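DUF6836 domain-containing protein (PDB 4PW1) is of unknown function and folds as a single nine-stranded antiparallel beta sheet surrounded by alpha-helices. Local coordinates at residues F110-Q115 with E242-G247; E137-D142 with A173-F178; L209-T214 with A224-D229. All blocks are in the same frame, centred on the assembly; numbering follows the deposited sequence.

In the fold
All three contacts belong to one antiparallel sheet and the helices that cover it. Contact 1 is the buried one, a strand-to-strand join with its centre about 7 Å from the centre of the chain. Contacts 2 and 3, with centres about 16 Å from it, are only partly buried. Contact 2 packs two helices through aromatic rings, with a polar fringe around Tyr175, whereas contact 3 mixes backbone pairing with ring packing near the outermost strand 214-218. The three touch one another: Phe245 of contact 1 meets Phe174 of contact 2, and Phe174 in turn reaches Tyr226 of contact 3. Waters bridge the strand ends in contact 1, and one water also sits in contact 3, which the second subunit borders.

Contact 1: F110-Q115 with E242-G247; sequences FSYVNQ and EERFVG
Strands 106-114 and 244-251 are neighbours inside the antiparallel sheet, and here Tyr112 and Ser111 run against Val246 and Gly247. Tyr112 N donates to Val246 O at 3.0 Å, with 147° at the hydrogen. The same carbonyl takes a CA-H...O contact from Ser111 CA. Ser111 and Gly247 form a non-hydrogen-bonded pair, their CA atoms just 4.0 Å apart. Beyond Tyr112 the strands splay, the short segments running at 112°, and the Val246 side chain lies against Tyr112 O, CB 3.4 Å away.

Water takes over where direct pairing stops. One molecule donates to Tyr112 O and to Glu242 OE2 (2.8 Å) while accepting from Asn114 N; a second links Asn114 ND2 to the same OE2. Asn114 OD1 turns to the backbone of Asp116. The Arg244 chain, bent at chi2, swings back to grip Glu242 OE1 side-on in a salt bridge within 242-247, NE (2.9 Å) and NH2 both bonding to it in the guanidinium plane. Together with a bond from NH2 to Gly58 O, this holds the guanidinium beside the Tyr112 ring, NH2 lying 3.8 Å from CD2 with the planes 68° apart; the ring also stacks on Tyr96. On the far side of 244-251, Val246 and Gly247 both face Ile237 of strand 233-239 in a classic beta bulge; the strand pair itself is a central join of the antiparallel sheet, linking the two DUF6836 regions.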
loop_
_atom_site.group_PDB
_atom_site.type_symbol
_atom_site.label_atom_id
_atom_site.label_comp_id
_atom_site.label_asym_id
_atom_site.label_seq_id
_atom_site.Cartn_x
_atom_site.Cartn_y
_atom_site.Cartn_z
ATOM N N PHE B 110 -11.314 10.837 4.811
ATOM C CA PHE B 110 -11.468 12.140 4.180
ATOM C C PHE B 110 -10.127 12.591 3.606
ATOM O O PHE B 110 -9.130 12.496 4.275
ATOM C CB PHE B 110 -11.911 13.176 5.215
ATOM C CG PHE B 110 -12.024 14.567 4.651
ATOM C CD1 PHE B 110 -10.944 15.423 4.633
ATOM C CD2 PHE B 110 -13.216 15.008 4.115
ATOM C CE1 PHE B 110 -11.057 16.700 4.101
ATOM C CE2 PHE B 110 -13.320 16.254 3.549
ATOM C CZ PHE B 110 -12.241 17.108 3.538
ATOM N N SER B 111 -10.096 13.096 2.381
ATOM C CA SER B 111 -8.919 13.790 1.909
ATOM C C SER B 111 -9.308 14.880 0.906
ATOM O O SER B 111 -10.257 14.718 0.074
ATOM C CB SER B 111 -7.922 12.791 1.284
ATOM O OG SER B 111 -8.422 12.361 0.028
ATOM N N TYR B 112 -8.554 15.974 0.976
ATOM C CA TYR B 112 -8.765 17.187 0.215
ATOM C C TYR B 112 -7.418 17.601 -0.368
ATOM O O TYR B 112 -6.582 18.161 0.329
ATOM C CB TYR B 112 -9.272 18.235 1.191
ATOM C CG TYR B 112 -9.621 19.597 0.658
ATOM C CD1 TYR B 112 -10.854 19.840 0.073
ATOM C CD2 TYR B 112 -8.765 20.664 0.845
ATOM C CE1 TYR B 112 -11.199 21.117 -0.360
ATOM C CE2 TYR B 112 -9.097 21.947 0.421
ATOM C CZ TYR B 112 -10.329 22.173 -0.164
ATOM O OH TYR B 112 -10.654 23.424 -0.569
ATOM N N VAL B 113 -7.192 17.293 -1.640
ATOM C CA VAL B 113 -5.858 17.293 -2.190
ATOM C C VAL B 113 -5.776 18.198 -3.397
ATOM O O VAL B 113 -6.457 17.996 -4.419
ATOM C CB VAL B 113 -5.346 15.861 -2.523
ATOM C CG1 VAL B 113 -3.954 15.919 -3.189
ATOM C CG2 VAL B 113 -5.265 14.992 -1.294
ATOM N N ASN B 114 -4.943 19.228 -3.283
ATOM C CA ASN B 114 -4.729 20.165 -4.393
ATOM C C ASN B 114 -3.940 19.443 -5.500
ATOM O O ASN B 114 -2.858 18.984 -5.270
ATOM C CB ASN B 114 -3.969 21.348 -3.848
ATOM C CG ASN B 114 -3.526 22.352 -4.897
ATOM O OD1 ASN B 114 -3.704 22.234 -6.102
ATOM N ND2 ASN B 114 -2.911 23.361 -4.402
ATOM N N GLN B 115 -4.510 19.385 -6.682
ATOM C CA GLN B 115 -3.962 18.649 -7.809
ATOM C C GLN B 115 -2.873 19.391 -8.511
ATOM O O GLN B 115 -2.171 18.802 -9.313
ATOM C CB GLN B 115 -5.070 18.343 -8.834
ATOM C CG GLN B 115 -6.183 17.496 -8.241
ATOM C CD GLN B 115 -5.605 16.213 -7.716
ATOM O OE1 GLN B 115 -5.526 15.944 -6.503
ATOM N NE2 GLN B 115 -5.110 15.458 -8.621
ATOM N N GLU B 242 1.446 22.602 2.280
ATOM C CA GLU B 242 0.494 23.364 3.098
ATOM C C GLU B 242 0.821 23.386 4.566
ATOM O O GLU B 242 0.245 24.166 5.303
ATOM C CB GLU B 242 -0.935 22.862 2.912
ATOM C CG GLU B 242 -1.356 22.829 1.444
ATOM C CD GLU B 242 -2.870 22.641 1.231
ATOM O OE1 GLU B 242 -3.646 22.686 2.221
ATOM O OE2 GLU B 242 -3.281 22.393 0.081
ATOM N N GLU B 243 1.725 22.521 5.004
ATOM C CA GLU B 243 2.048 22.380 6.422
ATOM C C GLU B 243 0.800 22.123 7.286
ATOM O O GLU B 243 0.621 22.702 8.351
ATOM C CB GLU B 243 2.838 23.585 6.910
ATOM C CG GLU B 243 4.151 23.748 6.141
ATOM C CD GLU B 243 5.138 24.631 6.890
ATOM O OE1 GLU B 243 4.962 25.855 6.863
ATOM O OE2 GLU B 243 6.040 24.086 7.560
ATOM N N ARG B 244 -0.037 21.209 6.826
ATOM C CA ARG B 244 -1.166 20.791 7.615
ATOM C C ARG B 244 -1.664 19.432 7.167
ATOM O O ARG B 244 -1.286 18.935 6.089
ATOM C CB ARG B 244 -2.296 21.806 7.490
ATOM C CG ARG B 244 -2.795 22.002 6.086
ATOM C CD ARG B 244 -4.276 22.306 6.161
ATOM N NE ARG B 244 -4.844 22.462 4.853
ATOM C CZ ARG B 244 -6.142 22.329 4.560
ATOM N NH1 ARG B 244 -7.039 22.051 5.506
ATOM N NH2 ARG B 244 -6.538 22.461 3.292
ATOM N N PHE B 245 -2.489 18.832 8.006
ATOM C CA PHE B 245 -3.175 17.618 7.652
ATOM C C PHE B 245 -4.298 17.881 6.654
ATOM O O PHE B 245 -5.128 18.775 6.846
ATOM C CB PHE B 245 -3.658 16.907 8.902
ATOM C CG PHE B 245 -2.547 16.366 9.756
ATOM C CD1 PHE B 245 -1.687 15.387 9.260
ATOM C CD2 PHE B 245 -2.380 16.788 11.063
ATOM C CE1 PHE B 245 -0.675 14.875 10.063
ATOM C CE2 PHE B 245 -1.375 16.292 11.854
ATOM C CZ PHE B 245 -0.495 15.342 11.361
ATOM N N VAL B 246 -4.273 17.165 5.527
ATOM C CA VAL B 246 -5.290 17.336 4.505
ATOM C C VAL B 246 -6.242 16.154 4.421
ATOM O O VAL B 246 -7.107 16.109 3.569
ATOM C CB VAL B 246 -4.677 17.650 3.126
ATOM C CG1 VAL B 246 -3.918 18.968 3.187
ATOM C CG2 VAL B 246 -3.761 16.523 2.685
ATOM N N GLY B 247 -6.076 15.194 5.303
ATOM C CA GLY B 247 -6.935 14.033 5.336
ATOM C C GLY B 247 -6.594 13.050 6.412
ATOM O O GLY B 247 -5.610 13.216 7.130
HETATM O O HOH W 1 -4.288 19.827 -0.538
HETATM O O HOH W 2 -1.352 22.387 -1.779
#

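Contact 2: E137-D142 with A173-F178; sequences EKFLSD and AFYMFF
The Phe139 ring sits at the apolar centre, where helix 122-141 meets the start of helix 173-190. Its CE1 comes within 3.4 Å of Phe178 CE2; the two ring planes are oblique, at 48°. Nearer the backbone, Phe139 CB meets Phe174 CB at 4.2 Å. Tyr175 CE1 arrives at the edge of the Phe139 ring, 3.9 Å from CD1. Trp205 and Val208 of helix 198-210 also touch Phe139, so a third helix shares this cluster.

Tyr175 carries the contact outward. With CG anti to its carbonyl carbon (chi1 -66°), the ring reaches across to the end of the first helix, and OH donates a short 2.6 Å bond to Asp142 O, in the first residue past the helix. Lys138 folds back through bends at chi2 and chi4 to bring NZ into the plane of the Tyr175 ring at its edge, giving a weak 3.2 Å bond to OH. NZ also makes a long salt bridge to Asp142 OD2. Within the helix end, Ser141 OG donates to Lys138 O. The axes of 137-141 and 173-178 pass 9.8 Å apart at 66°, a crossed helix-helix packing in the helical layer that covers the antiparallel sheet.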
loop_
_atom_site.group_PDB
_atom_site.type_symbol
_atom_site.label_atom_id
_atom_site.label_comp_id
_atom_site.label_asym_id
_atom_site.label_seq_id
_atom_site.Cartn_x
_atom_site.Cartn_y
_atom_site.Cartn_z
ATOM N N GLU B 137 5.191 16.396 19.710
ATOM C CA GLU B 137 5.718 16.453 21.068
ATOM C C GLU B 137 5.007 17.534 21.856
ATOM O O GLU B 137 4.714 17.338 23.029
ATOM C CB GLU B 137 7.239 16.640 21.069
ATOM C CG GLU B 137 7.926 15.348 20.664
ATOM C CD GLU B 137 9.398 15.501 20.373
ATOM O OE1 GLU B 137 10.051 16.382 20.973
ATOM O OE2 GLU B 137 9.901 14.740 19.523
ATOM N N LYS B 138 4.712 18.657 21.212
ATOM C CA LYS B 138 3.956 19.708 21.881
ATOM C C LYS B 138 2.555 19.168 22.245
ATOM O O LYS B 138 2.086 19.348 23.358
ATOM C CB LYS B 138 3.869 20.960 21.006
ATOM C CG LYS B 138 3.075 22.106 21.627
ATOM C CD LYS B 138 3.559 22.452 23.044
ATOM C CE LYS B 138 2.960 23.751 23.566
ATOM N NZ LYS B 138 1.470 23.708 23.554
ATOM N N PHE B 139 1.907 18.492 21.301
ATOM C CA PHE B 139 0.627 17.870 21.577
ATOM C C PHE B 139 0.709 16.897 22.754
ATOM O O PHE B 139 -0.144 16.953 23.653
ATOM C CB PHE B 139 0.056 17.185 20.331
ATOM C CG PHE B 139 -1.142 16.313 20.601
ATOM C CD1 PHE B 139 -2.407 16.865 20.711
ATOM C CD2 PHE B 139 -1.005 14.957 20.737
ATOM C CE1 PHE B 139 -3.516 16.074 20.966
ATOM C CE2 PHE B 139 -2.103 14.158 20.977
ATOM C CZ PHE B 139 -3.368 14.715 21.097
ATOM N N LEU B 140 1.712 16.022 22.762
ATOM C CA LEU B 140 1.845 15.077 23.868
ATOM C C LEU B 140 2.001 15.776 25.219
ATOM O O LEU B 140 1.467 15.303 26.222
ATOM C CB LEU B 140 3.009 14.119 23.691
ATOM C CG LEU B 140 2.988 13.176 22.498
ATOM C CD1 LEU B 140 4.312 12.407 22.460
ATOM C CD2 LEU B 140 1.795 12.233 22.520
ATOM N N SER B 141 2.693 16.908 25.251
ATOM C CA SER B 141 2.847 17.646 26.507
ATOM C C SER B 141 1.576 18.414 26.886
ATOM O O SER B 141 1.393 18.734 28.049
ATOM C CB SER B 141 4.023 18.643 26.433
ATOM O OG SER B 141 3.629 19.786 25.672
ATOM N N ASP B 142 0.722 18.733 25.916
ATOM C CA ASP B 142 -0.479 19.517 26.185
ATOM C C ASP B 142 -1.608 19.126 25.235
ATOM O O ASP B 142 -1.916 19.839 24.260
ATOM C CB ASP B 142 -0.152 20.996 26.079
ATOM C CG ASP B 142 -1.293 21.894 26.556
ATOM O OD1 ASP B 142 -2.308 21.392 27.117
ATOM O OD2 ASP B 142 -1.191 23.110 26.341
ATOM N N ALA B 173 0.032 21.360 13.681
ATOM C CA ALA B 173 -0.820 20.617 12.752
ATOM C C ALA B 173 -1.879 19.754 13.480
ATOM O O ALA B 173 -3.010 19.554 12.965
ATOM C CB ALA B 173 0.033 19.743 11.828
ATOM N N PHE B 174 -1.522 19.234 14.654
ATOM C CA PHE B 174 -2.407 18.344 15.402
ATOM C C PHE B 174 -3.529 19.173 15.984
ATOM O O PHE B 174 -4.675 18.835 15.779
ATOM C CB PHE B 174 -1.650 17.527 16.462
ATOM C CG PHE B 174 -0.676 16.556 15.871
ATOM C CD1 PHE B 174 -1.101 15.320 15.434
ATOM C CD2 PHE B 174 0.656 16.910 15.677
ATOM C CE1 PHE B 174 -0.231 14.428 14.861
ATOM C CE2 PHE B 174 1.538 16.021 15.082
ATOM C CZ PHE B 174 1.093 14.771 14.658
ATOM N N TYR B 175 -3.189 20.286 16.642
ATOM C CA TYR B 175 -4.213 21.176 17.186
ATOM C C TYR B 175 -5.180 21.653 16.103
ATOM O O TYR B 175 -6.396 21.688 16.327
ATOM C CB TYR B 175 -3.601 22.386 17.889
ATOM C CG TYR B 175 -2.811 22.109 19.138
ATOM C CD1 TYR B 175 -3.027 20.951 19.910
ATOM C CD2 TYR B 175 -1.887 23.039 19.607
ATOM C CE1 TYR B 175 -2.317 20.733 21.088
ATOM C CE2 TYR B 175 -1.170 22.836 20.786
ATOM C CZ TYR B 175 -1.386 21.683 21.533
ATOM O OH TYR B 175 -0.657 21.457 22.690
HETATM N N MSE B 176 -4.656 22.022 14.929
HETATM C CA MSE B 176 -5.504 22.566 13.879
HETATM C C MSE B 176 -6.444 21.510 13.368
HETATM O O MSE B 176 -7.656 21.771 13.133
HETATM C CB MSE B 176 -4.716 23.075 12.678
HETATM C CG MSE B 176 -3.944 24.325 13.063
HETATM SE SE MSE B 176 -3.004 25.040 11.464
HETATM C CE MSE B 176 -1.935 23.550 10.668
ATOM N N PHE B 177 -5.910 20.311 13.170
ATOM C CA PHE B 177 -6.738 19.227 12.642
ATOM C C PHE B 177 -7.816 18.819 13.660
ATOM O O PHE B 177 -8.971 18.677 13.313
ATOM C CB PHE B 177 -5.886 18.033 12.273
ATOM C CG PHE B 177 -6.691 16.852 11.791
ATOM C CD1 PHE B 177 -7.308 16.877 10.552
ATOM C CD2 PHE B 177 -6.862 15.751 12.605
ATOM C CE1 PHE B 177 -8.074 15.801 10.129
ATOM C CE2 PHE B 177 -7.605 14.669 12.194
ATOM C CZ PHE B 177 -8.206 14.700 10.945
ATOM N N PHE B 178 -7.458 18.652 14.922
ATOM C CA PHE B 178 -8.479 18.296 15.935
ATOM C C PHE B 178 -9.554 19.356 16.093
ATOM O O PHE B 178 -10.741 19.035 16.271
ATOM C CB PHE B 178 -7.825 17.984 17.285
ATOM C CG PHE B 178 -6.951 16.769 17.250
ATOM C CD1 PHE B 178 -7.301 15.684 16.507
ATOM C CD2 PHE B 178 -5.761 16.734 17.934
ATOM C CE1 PHE B 178 -6.476 14.570 16.436
ATOM C CE2 PHE B 178 -4.958 15.606 17.894
ATOM C CZ PHE B 178 -5.323 14.532 17.158
#

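Contact 3: L209-T214 with A224-D229; sequences LKSEFT and AMYSND
Phe213 and Tyr226 make the tight side of this contact. Their rings are almost parallel, 12° apart, but slid so far that they barely overlap, with centroids separated by 5.5 Å. What lies over the Phe213 face is therefore the tyrosine oxygen: Tyr226 OH sits above the plane, offset toward the rim, 3.4 Å from Phe213 CD1. Phe213 has CG anti to its backbone N (chi1 168°), which carries the ring alongside strand 221-227 until CE1 meets Ala224 CB at 3.5 Å. Trp136 adds an edge-to-face partner from helix 122-141. Tyr226 OH, buried among these rings and touched by Phe174 as well, has no hydrogen-bonding partner in the model. Ser211 closes the other end of the close part, CB at the edge of the Tyr226 ring. Before the strand begins, its side chain receives a backbone N-H: OG, anti to the backbone N, accepts from Ser227 N at 3.0 Å.

The backbone alongside opens a beta hairpin: helix 198-210 ends, the chain crosses a short linker, and strand 214-218 begins as the outermost strand, returning as 221-227. Thr214 and Met225 are a hydrogen-bonded antiparallel pair, Thr214 N to Met225 O at 3.2 Å, Met225 N to Thr214 O shorter at 2.8 Å.

Their side chains lie on the other face of the hairpin from Phe213 and Tyr226. There Thr214 OG1 comes within 3.4 Å of the selenomethionine CE of Met225, and a water joins OG1 to Met225 O. The second subunit borders this face, Leu18 of that chain packing on Thr214 and its Glu24 on Met225.

The loose side is the Glu212 side chain, which is exposed and stays clear of 224-229, although its carbonyl O approaches the Tyr226 ring.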
loop_
_atom_site.group_PDB
_atom_site.type_symbol
_atom_site.label_atom_id
_atom_site.label_comp_id
_atom_site.label_asym_id
_atom_site.label_seq_id
_atom_site.Cartn_x
_atom_site.Cartn_y
_atom_site.Cartn_z
ATOM N N LEU B 209 -2.310 10.347 20.890
ATOM C CA LEU B 209 -1.732 10.567 22.200
ATOM C C LEU B 209 -0.952 9.367 22.678
ATOM O O LEU B 209 0.080 9.519 23.325
ATOM C CB LEU B 209 -2.853 10.845 23.205
ATOM C CG LEU B 209 -2.475 11.095 24.640
ATOM C CD1 LEU B 209 -1.659 12.360 24.772
ATOM C CD2 LEU B 209 -3.738 11.191 25.498
ATOM N N LYS B 210 -1.450 8.169 22.388
ATOM C CA LYS B 210 -0.917 6.976 23.054
ATOM C C LYS B 210 -0.111 6.076 22.152
ATOM O O LYS B 210 0.531 5.159 22.629
ATOM C CB LYS B 210 -2.050 6.173 23.679
ATOM C CG LYS B 210 -2.758 7.002 24.757
ATOM C CD LYS B 210 -3.672 6.212 25.661
ATOM C CE LYS B 210 -4.091 7.112 26.823
ATOM N NZ LYS B 210 -5.153 6.547 27.681
ATOM N N SER B 211 -0.139 6.299 20.854
ATOM C CA SER B 211 0.612 5.414 19.986
ATOM C C SER B 211 1.966 6.033 19.668
ATOM O O SER B 211 2.146 7.255 19.663
ATOM C CB SER B 211 -0.158 5.155 18.686
ATOM O OG SER B 211 0.672 4.448 17.742
ATOM N N GLU B 212 2.896 5.155 19.326
ATOM C CA GLU B 212 4.078 5.524 18.598
ATOM C C GLU B 212 3.693 6.244 17.290
ATOM O O GLU B 212 2.737 5.868 16.601
ATOM C CB GLU B 212 4.840 4.224 18.274
ATOM C CG GLU B 212 6.074 4.380 17.412
ATOM C CD GLU B 212 6.780 3.042 17.127
ATOM O OE1 GLU B 212 6.100 1.986 16.995
ATOM O OE2 GLU B 212 8.033 3.052 17.023
ATOM N N PHE B 213 4.471 7.256 16.934
ATOM C CA PHE B 213 4.295 7.984 15.679
ATOM C C PHE B 213 5.308 7.417 14.655
ATOM O O PHE B 213 6.501 7.537 14.850
ATOM C CB PHE B 213 4.569 9.436 15.974
ATOM C CG PHE B 213 4.730 10.320 14.781
ATOM C CD1 PHE B 213 4.108 10.065 13.584
ATOM C CD2 PHE B 213 5.505 11.453 14.891
ATOM C CE1 PHE B 213 4.290 10.905 12.498
ATOM C CE2 PHE B 213 5.690 12.302 13.813
ATOM C CZ PHE B 213 5.070 12.034 12.615
ATOM N N THR B 214 4.831 6.805 13.591
ATOM C CA THR B 214 5.732 6.406 12.514
ATOM C C THR B 214 5.254 7.065 11.225
ATOM O O THR B 214 4.160 7.667 11.190
ATOM C CB THR B 214 5.804 4.892 12.348
ATOM O OG1 THR B 214 4.510 4.403 12.061
ATOM C CG2 THR B 214 6.345 4.233 13.575
ATOM N N ALA B 224 1.315 9.954 8.452
ATOM C CA ALA B 224 1.626 9.812 9.860
ATOM C C ALA B 224 0.752 8.715 10.417
ATOM O O ALA B 224 -0.471 8.801 10.355
ATOM C CB ALA B 224 1.328 11.106 10.569
HETATM N N MSE B 225 1.369 7.693 10.973
HETATM C CA MSE B 225 0.671 6.454 11.249
HETATM C C MSE B 225 0.650 6.202 12.720
HETATM O O MSE B 225 1.661 6.362 13.444
HETATM C CB MSE B 225 1.366 5.290 10.516
HETATM C CG MSE B 225 1.260 5.501 9.002
HETATM SE SE MSE B 225 2.773 4.530 8.127
HETATM C CE MSE B 225 2.957 3.031 9.318
ATOM N N TYR B 226 -0.502 5.772 13.179
ATOM C CA TYR B 226 -0.679 5.492 14.593
ATOM C C TYR B 226 -1.519 4.260 14.723
ATOM O O TYR B 226 -2.443 4.077 13.952
ATOM C CB TYR B 226 -1.435 6.639 15.269
ATOM C CG TYR B 226 -0.724 7.933 15.156
ATOM C CD1 TYR B 226 -0.921 8.754 14.060
ATOM C CD2 TYR B 226 0.144 8.347 16.141
ATOM C CE1 TYR B 226 -0.243 9.942 13.942
ATOM C CE2 TYR B 226 0.832 9.531 16.025
ATOM C CZ TYR B 226 0.640 10.323 14.905
ATOM O OH TYR B 226 1.299 11.526 14.755
ATOM N N SER B 227 -1.244 3.429 15.714
ATOM C CA SER B 227 -2.076 2.231 15.907
ATOM C C SER B 227 -2.036 1.745 17.337
ATOM O O SER B 227 -1.152 2.111 18.086
ATOM C CB SER B 227 -1.639 1.123 14.942
ATOM O OG SER B 227 -0.289 0.838 15.112
ATOM N N ASN B 228 -2.997 0.926 17.734
ATOM C CA ASN B 228 -2.953 0.346 19.079
ATOM C C ASN B 228 -2.927 -1.163 18.987
ATOM O O ASN B 228 -3.090 -1.728 17.907
ATOM C CB ASN B 228 -4.112 0.863 19.948
ATOM C CG ASN B 228 -5.468 0.334 19.514
ATOM O OD1 ASN B 228 -5.587 -0.685 18.820
ATOM N ND2 ASN B 228 -6.504 1.052 19.896
ATOM N N ASP B 229 -2.730 -1.817 20.127
ATOM C CA ASP B 229 -2.609 -3.284 20.188
ATOM C C ASP B 229 -3.849 -4.016 19.688
ATOM O O ASP B 229 -3.749 -5.112 19.157
ATOM C CB ASP B 229 -2.336 -3.737 21.629
ATOM C CG ASP B 229 -1.048 -3.166 22.189
ATOM O OD1 ASP B 229 -0.086 -2.992 21.414
ATOM O OD2 ASP B 229 -1.000 -2.897 23.407
HETATM O O HOH W 3 2.875 4.039 14.223
#